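Local coordinates for protein cellulase (PDB 5HOS) that probably hydrolyses internal beta-1,4-glycosidic bonds of cellulose, as an endo-beta-1,4-glucanase of glycosyl hydrolase family 5, at residues V130-F135 with A172-D177; E251-F256 with G289-N294; F316-D321 with K327-I332; A94-A99 with V110-H115. All coordinates share one frame; numbering follows the deposited sequence.

Contact 1 (V130-F135 with A172-D177)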
loop_
_atom_site.group_PDB
_atom_site.type_symbol
_atom_site.label_atom_id
_atom_site.label_comp_id
_atom_site.label_asym_id
_atom_site.label_seq_id
_atom_site.Cartn_x
_atom_site.Cartn_y
_atom_site.Cartn_z
ATOM N N VAL A 130 -0.654 -16.486 -16.846
ATOM C CA VAL A 130 -1.244 -15.206 -16.435
ATOM C C VAL A 130 -0.652 -14.080 -17.289
ATOM O O VAL A 130 0.266 -13.374 -16.853
ATOM C CB VAL A 130 -1.021 -14.937 -14.920
ATOM C CG1 VAL A 130 -1.708 -13.637 -14.470
ATOM C CG2 VAL A 130 -1.549 -16.101 -14.093
ATOM N N PRO A 131 -1.161 -13.916 -18.525
ATOM C CA PRO A 131 -0.639 -12.824 -19.352
ATOM C C PRO A 131 -1.042 -11.448 -18.831
ATOM O O PRO A 131 -1.977 -11.333 -18.033
ATOM C CB PRO A 131 -1.245 -13.084 -20.735
ATOM C CG PRO A 131 -2.418 -13.958 -20.501
ATOM C CD PRO A 131 -2.152 -14.740 -19.245
ATOM N N ILE A 132 -0.371 -10.412 -19.319
ATOM C CA ILE A 132 -0.649 -9.034 -18.875
ATOM C C ILE A 132 -2.148 -8.715 -18.995
ATOM O O ILE A 132 -2.716 -8.049 -18.124
ATOM C CB ILE A 132 0.204 -7.992 -19.650
ATOM C CG1 ILE A 132 1.643 -7.889 -19.113
ATOM C CG2 ILE A 132 -0.366 -6.585 -19.512
ATOM C CD1 ILE A 132 2.307 -9.144 -18.609
ATOM N N SER A 133 -2.771 -9.204 -20.067
ATOM C CA SER A 133 -4.209 -9.044 -20.296
ATOM C C SER A 133 -5.065 -9.443 -19.092
ATOM O O SER A 133 -6.080 -8.819 -18.828
ATOM C CB SER A 133 -4.654 -9.844 -21.536
ATOM O OG SER A 133 -4.484 -11.241 -21.337
ATOM N N THR A 134 -4.660 -10.486 -18.371
ATOM C CA THR A 134 -5.379 -10.908 -17.178
ATOM C C THR A 134 -5.357 -9.841 -16.068
ATOM O O THR A 134 -6.375 -9.585 -15.417
ATOM C CB THR A 134 -4.827 -12.251 -16.675
ATOM O OG1 THR A 134 -5.123 -13.255 -17.656
ATOM C CG2 THR A 134 -5.444 -12.658 -15.342
ATOM N N PHE A 135 -4.200 -9.223 -15.877
ATOM C CA PHE A 135 -4.038 -8.142 -14.915
ATOM C C PHE A 135 -4.803 -6.897 -15.366
ATOM O O PHE A 135 -5.494 -6.253 -14.552
ATOM C CB PHE A 135 -2.540 -7.861 -14.719
ATOM C CG PHE A 135 -2.220 -6.869 -13.625
ATOM C CD1 PHE A 135 -2.813 -6.960 -12.358
ATOM C CD2 PHE A 135 -1.280 -5.877 -13.845
ATOM C CE1 PHE A 135 -2.491 -6.065 -11.357
ATOM C CE2 PHE A 135 -0.954 -4.973 -12.843
ATOM C CZ PHE A 135 -1.564 -5.065 -11.603
ATOM N N ALA A 172 2.845 -2.974 -15.310
ATOM C CA ALA A 172 2.281 -1.829 -14.591
ATOM C C ALA A 172 1.785 -0.782 -15.578
ATOM O O ALA A 172 0.685 -0.258 -15.438
ATOM C CB ALA A 172 3.306 -1.219 -13.649
ATOM N N GLN A 173 2.599 -0.510 -16.585
ATOM C CA GLN A 173 2.219 0.477 -17.611
ATOM C C GLN A 173 0.943 0.073 -18.334
ATOM O O GLN A 173 0.080 0.914 -18.600
ATOM C CB GLN A 173 3.347 0.658 -18.622
ATOM C CG GLN A 173 3.121 1.786 -19.618
ATOM C CD GLN A 173 3.063 3.124 -18.930
ATOM O OE1 GLN A 173 4.089 3.656 -18.520
ATOM N NE2 GLN A 173 1.859 3.672 -18.777
ATOM N N ALA A 174 0.819 -1.212 -18.650
ATOM C CA ALA A 174 -0.367 -1.705 -19.336
ATOM C C ALA A 174 -1.621 -1.510 -18.478
ATOM O O ALA A 174 -2.655 -1.091 -18.987
ATOM C CB ALA A 174 -0.194 -3.163 -19.712
ATOM N N SER A 175 -1.522 -1.794 -17.177
ATOM C CA SER A 175 -2.671 -1.617 -16.287
ATOM C C SER A 175 -3.015 -0.130 -16.090
ATOM O O SER A 175 -4.192 0.224 -16.038
ATOM C CB SER A 175 -2.455 -2.328 -14.943
ATOM O OG SER A 175 -1.423 -1.706 -14.199
ATOM N N ILE A 176 -2.001 0.733 -16.011
ATOM C CA ILE A 176 -2.226 2.193 -15.932
ATOM C C ILE A 176 -2.989 2.669 -17.170
ATOM O O ILE A 176 -4.000 3.374 -17.060
ATOM C CB ILE A 176 -0.900 2.976 -15.791
ATOM C CG1 ILE A 176 -0.263 2.724 -14.417
ATOM C CG2 ILE A 176 -1.085 4.476 -16.015
ATOM C CD1 ILE A 176 1.219 3.031 -14.366
ATOM N N ASP A 177 -2.514 2.268 -18.342
ATOM C CA ASP A 177 -3.177 2.650 -19.601
ATOM C C ASP A 177 -4.631 2.154 -19.652
ATOM O O ASP A 177 -5.538 2.886 -20.082
ATOM C CB ASP A 177 -2.388 2.145 -20.820
ATOM C CG ASP A 177 -1.057 2.873 -21.014
ATOM O OD1 ASP A 177 -0.783 3.894 -20.339
ATOM O OD2 ASP A 177 -0.268 2.422 -21.869
#
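I132 meets A174 through a single pair of methyl groups, CG2 of I132 standing 3.4 Å from CB of A174, closer than carbon atoms usually pack. That methyl is the branch anti to the backbone N of I132 (chi1 -80° for the other branch, CG1), and it reaches the neighbouring helix. A second approach, one turn on along helix 132-145 and one residue on along helix 165-181, sets F135 against S175: F135 CE2 comes 3.7 Å from S175 CB and 3.6 Å from S175 OG, which lies obliquely to the ring. The ring is also met by W139, whose plane is nearly perpendicular, and by I125 and M157. This is a join between two outer helices of the (beta/alpha)8 barrel, the start of helix 132-145 against the middle of helix 165-181, neighbours in the ring of helices around the strands. No hydrogen bond crosses between 130-135 and 172-177. The polar bonds run within helix 165-181 instead: S175 OG donates to A172 O at 2.8 Å, tilted 26° from the carbonyl plane, and the same oxygen takes the backbone N of I176.

Contact 2 (E251-F256 with G289-N294)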
loop_
_atom_site.group_PDB
_atom_site.type_symbol
_atom_site.label_atom_id
_atom_site.label_comp_id
_atom_site.label_asym_id
_atom_site.label_seq_id
_atom_site.Cartn_x
_atom_site.Cartn_y
_atom_site.Cartn_z
ATOM N N GLU A 251 17.935 7.511 6.412
ATOM C CA GLU A 251 19.022 6.997 5.579
ATOM C C GLU A 251 18.546 6.062 4.470
ATOM O O GLU A 251 19.068 6.121 3.362
ATOM C CB GLU A 251 20.057 6.286 6.439
ATOM C CG GLU A 251 20.878 7.251 7.287
ATOM C CD GLU A 251 21.506 6.595 8.501
ATOM O OE1 GLU A 251 21.623 5.354 8.542
ATOM O OE2 GLU A 251 21.881 7.333 9.428
ATOM N N ARG A 252 17.560 5.220 4.777
ATOM C CA ARG A 252 17.008 4.269 3.805
ATOM C C ARG A 252 15.996 4.873 2.836
ATOM O O ARG A 252 15.660 4.225 1.838
ATOM C CB ARG A 252 16.419 3.052 4.516
ATOM C CG ARG A 252 17.498 2.155 5.095
ATOM C CD ARG A 252 16.904 1.010 5.877
ATOM N NE ARG A 252 17.916 0.088 6.393
ATOM C CZ ARG A 252 17.667 -0.908 7.246
ATOM N NH1 ARG A 252 16.434 -1.129 7.695
ATOM N NH2 ARG A 252 18.657 -1.692 7.666
ATOM N N LEU A 253 15.508 6.084 3.132
ATOM C CA LEU A 253 14.686 6.861 2.195
ATOM C C LEU A 253 15.473 7.825 1.316
ATOM O O LEU A 253 14.954 8.274 0.289
ATOM C CB LEU A 253 13.593 7.657 2.930
ATOM C CG LEU A 253 12.508 6.877 3.685
ATOM C CD1 LEU A 253 11.394 7.814 4.136
ATOM C CD2 LEU A 253 11.922 5.731 2.862
ATOM N N ARG A 254 16.708 8.147 1.691
ATOM C CA ARG A 254 17.411 9.268 1.051
ATOM C C ARG A 254 17.622 9.121 -0.472
ATOM O O ARG A 254 17.260 10.027 -1.232
ATOM C CB ARG A 254 18.743 9.554 1.751
ATOM C CG ARG A 254 19.340 10.899 1.371
ATOM C CD ARG A 254 20.610 11.197 2.161
ATOM N NE ARG A 254 20.356 11.538 3.564
ATOM C CZ ARG A 254 19.833 12.689 4.002
ATOM N NH1 ARG A 254 19.462 13.666 3.162
ATOM N NH2 ARG A 254 19.667 12.866 5.307
ATOM N N SER A 255 18.213 8.015 -0.927
ATOM C CA SER A 255 18.494 7.882 -2.373
ATOM C C SER A 255 17.198 7.788 -3.186
ATOM O O SER A 255 17.091 8.402 -4.242
ATOM C CB SER A 255 19.467 6.738 -2.693
ATOM O OG SER A 255 18.960 5.471 -2.334
ATOM N N PHE A 256 16.198 7.080 -2.667
ATOM C CA PHE A 256 14.880 7.023 -3.317
ATOM C C PHE A 256 14.275 8.417 -3.480
ATOM O O PHE A 256 13.740 8.753 -4.545
ATOM C CB PHE A 256 13.939 6.107 -2.532
ATOM C CG PHE A 256 12.580 5.948 -3.155
ATOM C CD1 PHE A 256 12.428 5.316 -4.381
ATOM C CD2 PHE A 256 11.447 6.442 -2.517
ATOM C CE1 PHE A 256 11.171 5.177 -4.962
ATOM C CE2 PHE A 256 10.184 6.299 -3.087
ATOM C CZ PHE A 256 10.049 5.670 -4.314
ATOM N N GLY A 289 9.265 13.205 9.861
ATOM C CA GLY A 289 9.723 14.589 9.657
ATOM C C GLY A 289 10.444 14.791 8.335
ATOM O O GLY A 289 10.257 15.807 7.655
ATOM N N TYR A 290 11.262 13.810 7.965
ATOM C CA TYR A 290 11.984 13.842 6.699
ATOM C C TYR A 290 11.023 13.916 5.506
ATOM O O TYR A 290 11.225 14.722 4.585
ATOM C CB TYR A 290 12.927 12.634 6.603
ATOM C CG TYR A 290 13.720 12.564 5.319
ATOM C CD1 TYR A 290 14.917 13.273 5.164
ATOM C CD2 TYR A 290 13.268 11.792 4.251
ATOM C CE1 TYR A 290 15.637 13.213 3.976
ATOM C CE2 TYR A 290 13.980 11.722 3.066
ATOM C CZ TYR A 290 15.160 12.430 2.927
ATOM O OH TYR A 290 15.840 12.351 1.734
ATOM N N MET A 291 9.960 13.110 5.536
ATOM C CA MET A 291 8.978 13.150 4.458
ATOM C C MET A 291 8.282 14.522 4.373
ATOM O O MET A 291 8.124 15.050 3.268
ATOM C CB MET A 291 7.983 11.987 4.568
ATOM C CG MET A 291 8.610 10.635 4.236
ATOM S SD MET A 291 7.408 9.289 4.126
ATOM C CE MET A 291 7.275 8.858 5.855
ATOM N N GLU A 292 7.906 15.121 5.509
ATOM C CA GLU A 292 7.286 16.475 5.462
ATOM C C GLU A 292 8.272 17.554 4.985
ATOM O O GLU A 292 7.880 18.466 4.254
ATOM C CB GLU A 292 6.520 16.887 6.754
ATOM C CG GLU A 292 7.174 16.640 8.104
ATOM C CD GLU A 292 6.458 17.348 9.260
ATOM O OE1 GLU A 292 6.475 18.597 9.312
ATOM O OE2 GLU A 292 5.891 16.662 10.141
ATOM N N SER A 293 9.545 17.421 5.356
ATOM C CA SER A 293 10.612 18.296 4.828
ATOM C C SER A 293 10.923 18.097 3.336
ATOM O O SER A 293 11.566 18.950 2.726
ATOM C CB SER A 293 11.901 18.100 5.626
ATOM O OG SER A 293 11.681 18.379 6.996
ATOM N N ASN A 294 10.508 16.961 2.777
ATOM C CA ASN A 294 10.681 16.653 1.355
ATOM C C ASN A 294 9.343 16.377 0.665
ATOM O O ASN A 294 9.215 15.446 -0.134
ATOM C CB ASN A 294 11.633 15.467 1.224
ATOM C CG ASN A 294 13.046 15.826 1.626
ATOM O OD1 ASN A 294 13.804 16.345 0.814
ATOM N ND2 ASN A 294 13.404 15.564 2.878
#
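Y290 reaches from helix 278-293 across to helix 248-262 and lays its phenol beside L253 and R254. These are two outer helices of the (beta/alpha)8 barrel, and the short segments run nearly parallel, their axes 11.1 Å apart at a crossing angle of -23°. At such a separation a long aromatic side chain bridges much of the gap: with CG anti to the backbone N, the Y290 ring extends toward helix 248-262 until OH lies 3.5 Å from R254 CA, beside the other helix's backbone.

L253 supplies the buried half of the contact. Its CB approaches the ring obliquely, 4.1 Å from Y290 CE2, while CD1 comes 4.0 Å from CG of M291, the two side chains crossing at about a right angle. L253 and M291 both rest on L269 of strand 267-273, so the inner side of this helix pair is apolar and seated on the barrel wall.

R254 closes the outer, exposed side. Its chain bends at chi3 and brings the guanidinium to the rim of the phenol, NH1 lying near the ring plane 3.9 Å from Y290 CE1. Guanidinium and ring planes are 80° apart, and CE1 sits over a face of the guanidinium; NH1 sits at the ring's edge and not over its face, so this is an edge contact. One face of the ring has a different visitor: the amide nitrogen ND2 of N294 lies 3.4 Å above its centre while donating to Y290 O at 2.9 Å, with an N-H...O angle of 165°.

Contact 3 (F316-D321 with K327-I332)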
loop_
_atom_site.group_PDB
_atom_site.type_symbol
_atom_site.label_atom_id
_atom_site.label_comp_id
_atom_site.label_asym_id
_atom_site.label_seq_id
_atom_site.Cartn_x
_atom_site.Cartn_y
_atom_site.Cartn_z
ATOM N N PHE A 316 4.183 -4.292 15.342
ATOM C CA PHE A 316 3.738 -3.087 14.629
ATOM C C PHE A 316 2.251 -2.800 14.779
ATOM O O PHE A 316 1.747 -1.852 14.172
ATOM C CB PHE A 316 4.068 -3.188 13.132
ATOM C CG PHE A 316 5.498 -3.551 12.826
ATOM C CD1 PHE A 316 6.552 -3.010 13.551
ATOM C CD2 PHE A 316 5.791 -4.411 11.775
ATOM C CE1 PHE A 316 7.866 -3.335 13.252
ATOM C CE2 PHE A 316 7.105 -4.733 11.464
ATOM C CZ PHE A 316 8.147 -4.198 12.205
ATOM N N ASN A 317 1.545 -3.592 15.583
ATOM C CA ASN A 317 0.088 -3.472 15.680
ATOM C C ASN A 317 -0.332 -2.191 16.388
ATOM O O ASN A 317 0.006 -1.990 17.553
ATOM C CB ASN A 317 -0.509 -4.683 16.404
ATOM C CG ASN A 317 -2.031 -4.678 16.395
ATOM O OD1 ASN A 317 -2.671 -3.999 15.575
ATOM N ND2 ASN A 317 -2.623 -5.428 17.315
ATOM N N VAL A 318 -1.084 -1.333 15.693
ATOM C CA VAL A 318 -1.608 -0.101 16.311
ATOM C C VAL A 318 -3.131 -0.145 16.466
ATOM O O VAL A 318 -3.764 0.879 16.701
ATOM C CB VAL A 318 -1.128 1.190 15.604
ATOM C CG1 VAL A 318 0.365 1.374 15.819
ATOM C CG2 VAL A 318 -1.464 1.199 14.118
ATOM N N GLN A 319 -3.710 -1.339 16.360
ATOM C CA GLN A 319 -5.114 -1.558 16.726
ATOM C C GLN A 319 -5.252 -1.268 18.222
ATOM O O GLN A 319 -4.455 -1.791 19.011
ATOM C CB GLN A 319 -5.519 -3.017 16.473
ATOM C CG GLN A 319 -7.002 -3.316 16.649
ATOM C CD GLN A 319 -7.847 -2.800 15.501
ATOM O OE1 GLN A 319 -7.340 -2.170 14.572
ATOM N NE2 GLN A 319 -9.141 -3.076 15.548
ATOM N N PRO A 320 -6.256 -0.452 18.620
ATOM C CA PRO A 320 -6.445 -0.234 20.062
ATOM C C PRO A 320 -6.733 -1.544 20.799
ATOM O O PRO A 320 -7.253 -2.493 20.199
ATOM C CB PRO A 320 -7.633 0.740 20.146
ATOM C CG PRO A 320 -8.183 0.874 18.775
ATOM C CD PRO A 320 -7.204 0.317 17.794
ATOM N N ASP A 321 -6.366 -1.600 22.077
ATOM C CA ASP A 321 -6.561 -2.815 22.884
ATOM C C ASP A 321 -8.042 -3.011 23.273
ATOM O O ASP A 321 -8.900 -2.208 22.902
ATOM C CB ASP A 321 -5.621 -2.823 24.112
ATOM C CG ASP A 321 -5.949 -1.747 25.155
ATOM O OD1 ASP A 321 -7.058 -1.180 25.169
ATOM O OD2 ASP A 321 -5.067 -1.476 25.993
ATOM N N LYS A 327 -2.200 2.263 21.196
ATOM C CA LYS A 327 -0.908 1.586 21.245
ATOM C C LYS A 327 0.227 2.627 21.294
ATOM O O LYS A 327 0.029 3.782 20.887
ATOM C CB LYS A 327 -0.747 0.655 20.045
ATOM C CG LYS A 327 -1.665 -0.563 20.092
ATOM C CD LYS A 327 -1.150 -1.637 21.049
ATOM C CE LYS A 327 -1.774 -2.995 20.759
ATOM N NZ LYS A 327 -3.236 -3.009 21.023
ATOM N N PRO A 328 1.415 2.229 21.794
ATOM C CA PRO A 328 2.516 3.181 22.007
ATOM C C PRO A 328 2.887 4.037 20.801
ATOM O O PRO A 328 3.012 5.251 20.934
ATOM C CB PRO A 328 3.687 2.274 22.402
ATOM C CG PRO A 328 3.039 1.123 23.089
ATOM C CD PRO A 328 1.734 0.903 22.370
ATOM N N GLN A 329 3.005 3.418 19.629
ATOM C CA GLN A 329 3.475 4.132 18.435
ATOM C C GLN A 329 2.511 5.222 17.963
ATOM O O GLN A 329 2.930 6.135 17.253
ATOM C CB GLN A 329 3.762 3.161 17.283
ATOM C CG GLN A 329 4.839 2.124 17.579
ATOM C CD GLN A 329 4.275 0.802 18.071
ATOM O OE1 GLN A 329 3.340 0.778 18.881
ATOM N NE2 GLN A 329 4.840 -0.301 17.598
ATOM N N MET A 330 1.234 5.128 18.351
ATOM C CA MET A 330 0.239 6.140 17.990
ATOM C C MET A 330 0.545 7.538 18.551
ATOM O O MET A 330 0.147 8.541 17.955
ATOM C CB MET A 330 -1.173 5.692 18.426
ATOM C CG MET A 330 -2.317 6.539 17.877
ATOM S SD MET A 330 -2.334 6.705 16.071
ATOM C CE MET A 330 -2.559 4.985 15.606
ATOM N N SER A 331 1.259 7.615 19.676
ATOM C CA SER A 331 1.640 8.916 20.244
ATOM C C SER A 331 2.604 9.691 19.333
ATOM O O SER A 331 2.718 10.908 19.453
ATOM C CB SER A 331 2.242 8.752 21.647
ATOM O OG SER A 331 3.527 8.168 21.581
ATOM N N ILE A 332 3.289 8.983 18.433
ATOM C CA ILE A 332 4.099 9.605 17.378
ATOM C C ILE A 332 3.312 9.761 16.077
ATOM O O ILE A 332 3.373 10.817 15.445
ATOM C CB ILE A 332 5.389 8.795 17.118
ATOM C CG1 ILE A 332 6.234 8.732 18.400
ATOM C CG2 ILE A 332 6.189 9.410 15.965
ATOM C CD1 ILE A 332 7.287 7.641 18.415
HETATM O O HOH W 1 2.249 -1.841 19.083
HETATM O O HOH W 2 -3.417 2.914 18.620
#
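Two bends in K327, at chi2 (-78°) and chi4 (-66°), curl its chain over the backbone of 317-319 and set NZ on Q319 O. The ammonium donates to that carbonyl at 2.6 Å, and the C=O...N angle of 167° places it nearly along the C=O axis. On the way the methylenes brush the backbone, with CG 3.4 Å from N317 O. The acceptor segment is itself shaped by an Asx turn, in which N317 OD1 takes the backbone N of Q319 from well above its carbonyl plane. Here the loop that follows strand 298-306, the last of the (beta/alpha)8 barrel, is fastened to the type I turn K327-M330 leading into the C-terminal helix 330-341. Of two bridging waters, one donates to both N317 O and Q329 OE1, and the other donates to V318 O while accepting from K327 N. NE2 of Q329 turns to the backbone oxygens of T274 and P315. Apolar contact comes from V318, which touches Q329 and M330 by different atoms: CG1 lies 4.1 Å from Q329 CB, and CB 4.1 Å from M330 CE. The D321 carboxylate is engaged elsewhere, OD1 by the backbone N of Q323 and OD2 in a salt bridge with R325.

Contact 4 (A94-A99 with V110-H115)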
loop_
_atom_site.group_PDB
_atom_site.type_symbol
_atom_site.label_atom_id
_atom_site.label_comp_id
_atom_site.label_asym_id
_atom_site.label_seq_id
_atom_site.Cartn_x
_atom_site.Cartn_y
_atom_site.Cartn_z
ATOM N N ALA A 94 -19.103 -5.787 -3.099
ATOM C CA ALA A 94 -19.952 -5.097 -2.112
ATOM C C ALA A 94 -19.222 -4.852 -0.787
ATOM O O ALA A 94 -19.403 -3.811 -0.177
ATOM C CB ALA A 94 -21.248 -5.857 -1.876
ATOM N N LEU A 95 -18.381 -5.793 -0.349
ATOM C CA LEU A 95 -17.557 -5.561 0.848
ATOM C C LEU A 95 -16.621 -4.377 0.678
ATOM O O LEU A 95 -16.486 -3.571 1.581
ATOM C CB LEU A 95 -16.764 -6.806 1.253
ATOM C CG LEU A 95 -17.636 -7.878 1.897
ATOM C CD1 LEU A 95 -16.977 -9.248 1.792
ATOM C CD2 LEU A 95 -17.944 -7.520 3.344
ATOM N N ILE A 96 -15.991 -4.270 -0.485
ATOM C CA ILE A 96 -15.097 -3.140 -0.766
ATOM C C ILE A 96 -15.920 -1.853 -0.847
ATOM O O ILE A 96 -15.509 -0.837 -0.309
ATOM C CB ILE A 96 -14.240 -3.361 -2.035
ATOM C CG1 ILE A 96 -13.319 -4.575 -1.835
ATOM C CG2 ILE A 96 -13.391 -2.130 -2.348
ATOM C CD1 ILE A 96 -12.694 -5.099 -3.114
ATOM N N ARG A 97 -17.087 -1.899 -1.485
ATOM C CA ARG A 97 -17.977 -0.721 -1.506
ATOM C C ARG A 97 -18.378 -0.267 -0.102
ATOM O O ARG A 97 -18.468 0.929 0.162
ATOM C CB ARG A 97 -19.234 -0.977 -2.326
ATOM C CG ARG A 97 -19.029 -0.990 -3.824
ATOM C CD ARG A 97 -20.377 -0.920 -4.520
ATOM N NE ARG A 97 -20.286 -1.279 -5.929
ATOM C CZ ARG A 97 -19.765 -0.516 -6.888
ATOM N NH1 ARG A 97 -19.252 0.682 -6.622
ATOM N NH2 ARG A 97 -19.745 -0.966 -8.135
ATOM N N GLN A 98 -18.617 -1.221 0.793
ATOM C CA GLN A 98 -18.936 -0.896 2.182
ATOM C C GLN A 98 -17.744 -0.254 2.901
ATOM O O GLN A 98 -17.925 0.665 3.700
ATOM C CB GLN A 98 -19.364 -2.143 2.960
ATOM C CG GLN A 98 -20.024 -1.827 4.301
ATOM C CD GLN A 98 -21.358 -1.097 4.151
ATOM O OE1 GLN A 98 -22.195 -1.476 3.338
ATOM N NE2 GLN A 98 -21.564 -0.052 4.945
ATOM N N ALA A 99 -16.544 -0.780 2.654
ATOM C CA ALA A 99 -15.316 -0.224 3.212
ATOM C C ALA A 99 -15.131 1.221 2.770
ATOM O O ALA A 99 -14.850 2.082 3.596
ATOM C CB ALA A 99 -14.101 -1.061 2.820
ATOM N N VAL A 110 -9.582 5.569 0.807
ATOM C CA VAL A 110 -9.253 4.136 0.836
ATOM C C VAL A 110 -8.363 3.818 -0.353
ATOM O O VAL A 110 -8.741 4.088 -1.495
ATOM C CB VAL A 110 -10.502 3.229 0.795
ATOM C CG1 VAL A 110 -10.125 1.760 0.689
ATOM C CG2 VAL A 110 -11.344 3.433 2.033
ATOM N N ILE A 111 -7.199 3.232 -0.076
ATOM C CA ILE A 111 -6.375 2.623 -1.106
ATOM C C ILE A 111 -6.829 1.184 -1.222
ATOM O O ILE A 111 -6.710 0.423 -0.256
ATOM C CB ILE A 111 -4.871 2.644 -0.748
ATOM C CG1 ILE A 111 -4.374 4.074 -0.530
ATOM C CG2 ILE A 111 -4.035 1.942 -1.825
ATOM C CD1 ILE A 111 -3.091 4.151 0.284
ATOM N N VAL A 112 -7.351 0.809 -2.381
ATOM C CA VAL A 112 -7.648 -0.589 -2.658
ATOM C C VAL A 112 -6.333 -1.224 -3.088
ATOM O O VAL A 112 -5.821 -0.915 -4.160
ATOM C CB VAL A 112 -8.719 -0.761 -3.750
ATOM C CG1 VAL A 112 -8.956 -2.243 -4.032
ATOM C CG2 VAL A 112 -10.015 -0.080 -3.334
ATOM N N ASP A 113 -5.797 -2.102 -2.240
ATOM C CA ASP A 113 -4.478 -2.727 -2.443
ATOM C C ASP A 113 -4.699 -4.168 -2.861
ATOM O O ASP A 113 -5.087 -5.002 -2.043
ATOM C CB ASP A 113 -3.639 -2.612 -1.143
ATOM C CG ASP A 113 -2.618 -3.751 -0.946
ATOM O OD1 ASP A 113 -2.051 -4.278 -1.929
ATOM O OD2 ASP A 113 -2.383 -4.110 0.231
ATOM N N VAL A 114 -4.433 -4.459 -4.130
ATOM C CA VAL A 114 -4.491 -5.829 -4.634
ATOM C C VAL A 114 -3.219 -6.490 -4.092
ATOM O O VAL A 114 -2.122 -6.253 -4.600
ATOM C CB VAL A 114 -4.554 -5.871 -6.173
ATOM C CG1 VAL A 114 -4.569 -7.309 -6.678
ATOM C CG2 VAL A 114 -5.789 -5.119 -6.666
ATOM N N HIS A 115 -3.393 -7.305 -3.049
ATOM C CA HIS A 115 -2.300 -7.707 -2.170
ATOM C C HIS A 115 -1.732 -9.048 -2.595
ATOM O O HIS A 115 -1.788 -10.025 -1.851
ATOM C CB HIS A 115 -2.776 -7.723 -0.711
ATOM C CG HIS A 115 -1.670 -7.641 0.299
ATOM N ND1 HIS A 115 -1.179 -6.445 0.772
ATOM C CD2 HIS A 115 -0.989 -8.608 0.958
ATOM C CE1 HIS A 115 -0.236 -6.675 1.666
ATOM N NE2 HIS A 115 -0.100 -7.980 1.796
#
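I96 and V112 make the part of this helix-to-strand contact where side chain meets side chain, with their CG2 methyls 4.1 Å apart and the two side chains crossing at about a right angle. In I96 this methyl is the branch anti to the backbone N, whereas in V112 it is the one anti to the carbonyl carbon (chi1 178° for CG1), and both CB atoms project toward the opposing segment. The fit is an ordinary van der Waals one, without compression, and no hydrogen bond crosses it.

One turn along the helix the approach is slacker. A99 has just its CB to offer, and A99 CB stays 5.3 Å from both CG1 and CG2 of V110; instead V110 CG2 rests 4.1 Å from A99 O. The CA atoms of A99 and V110, 7.8 Å apart, are nonetheless slightly nearer than those of I96 and V112. All four touching residues are buried, while R97 and Q98 lie on the solvent side of the helix, where R97 bonds to A145 O and makes a cation-pi contact with F146.

On the strand's interior face, D113 OD2 uses its syn lone pair to accept from ND1 of H115, just beyond the strand's C-terminal end, at 2.7 Å, in the plane of the imidazole, a bond that fixes the ring's rotation. H115 also touches E271 of strand 267-273.

Helix 90-105 and strand 109-114 form one alpha-to-beta step of the (beta/alpha)8 barrel. The strand hydrogen-bonds to strands 70-75 and 152-155, and the helix reaches over the first of them, A99 resting on L73, while I96 also packs on Y54 and F146.

Overall arrangement
All four contacts belong to one (beta/alpha)8 barrel, whose eight parallel strands follow chain order. Along the sequence contact 4 comes first, then contact 1, contact 2 and contact 3, each closing before the next opens. Contact 4 joins helix to strand; contacts 1 and 2 join outer helices to each other; contact 3 fastens the loop after the last strand to the C-terminal helix. None touch: contacts 1 and 4 approach most closely, about 5 Å between nearest atoms, whereas contacts 1 and 3 lie about 37 Å apart between centres, on opposite sides of the chain's centre. The contacts thus sample separate local joins around the barrel, none depending on direct touch with another.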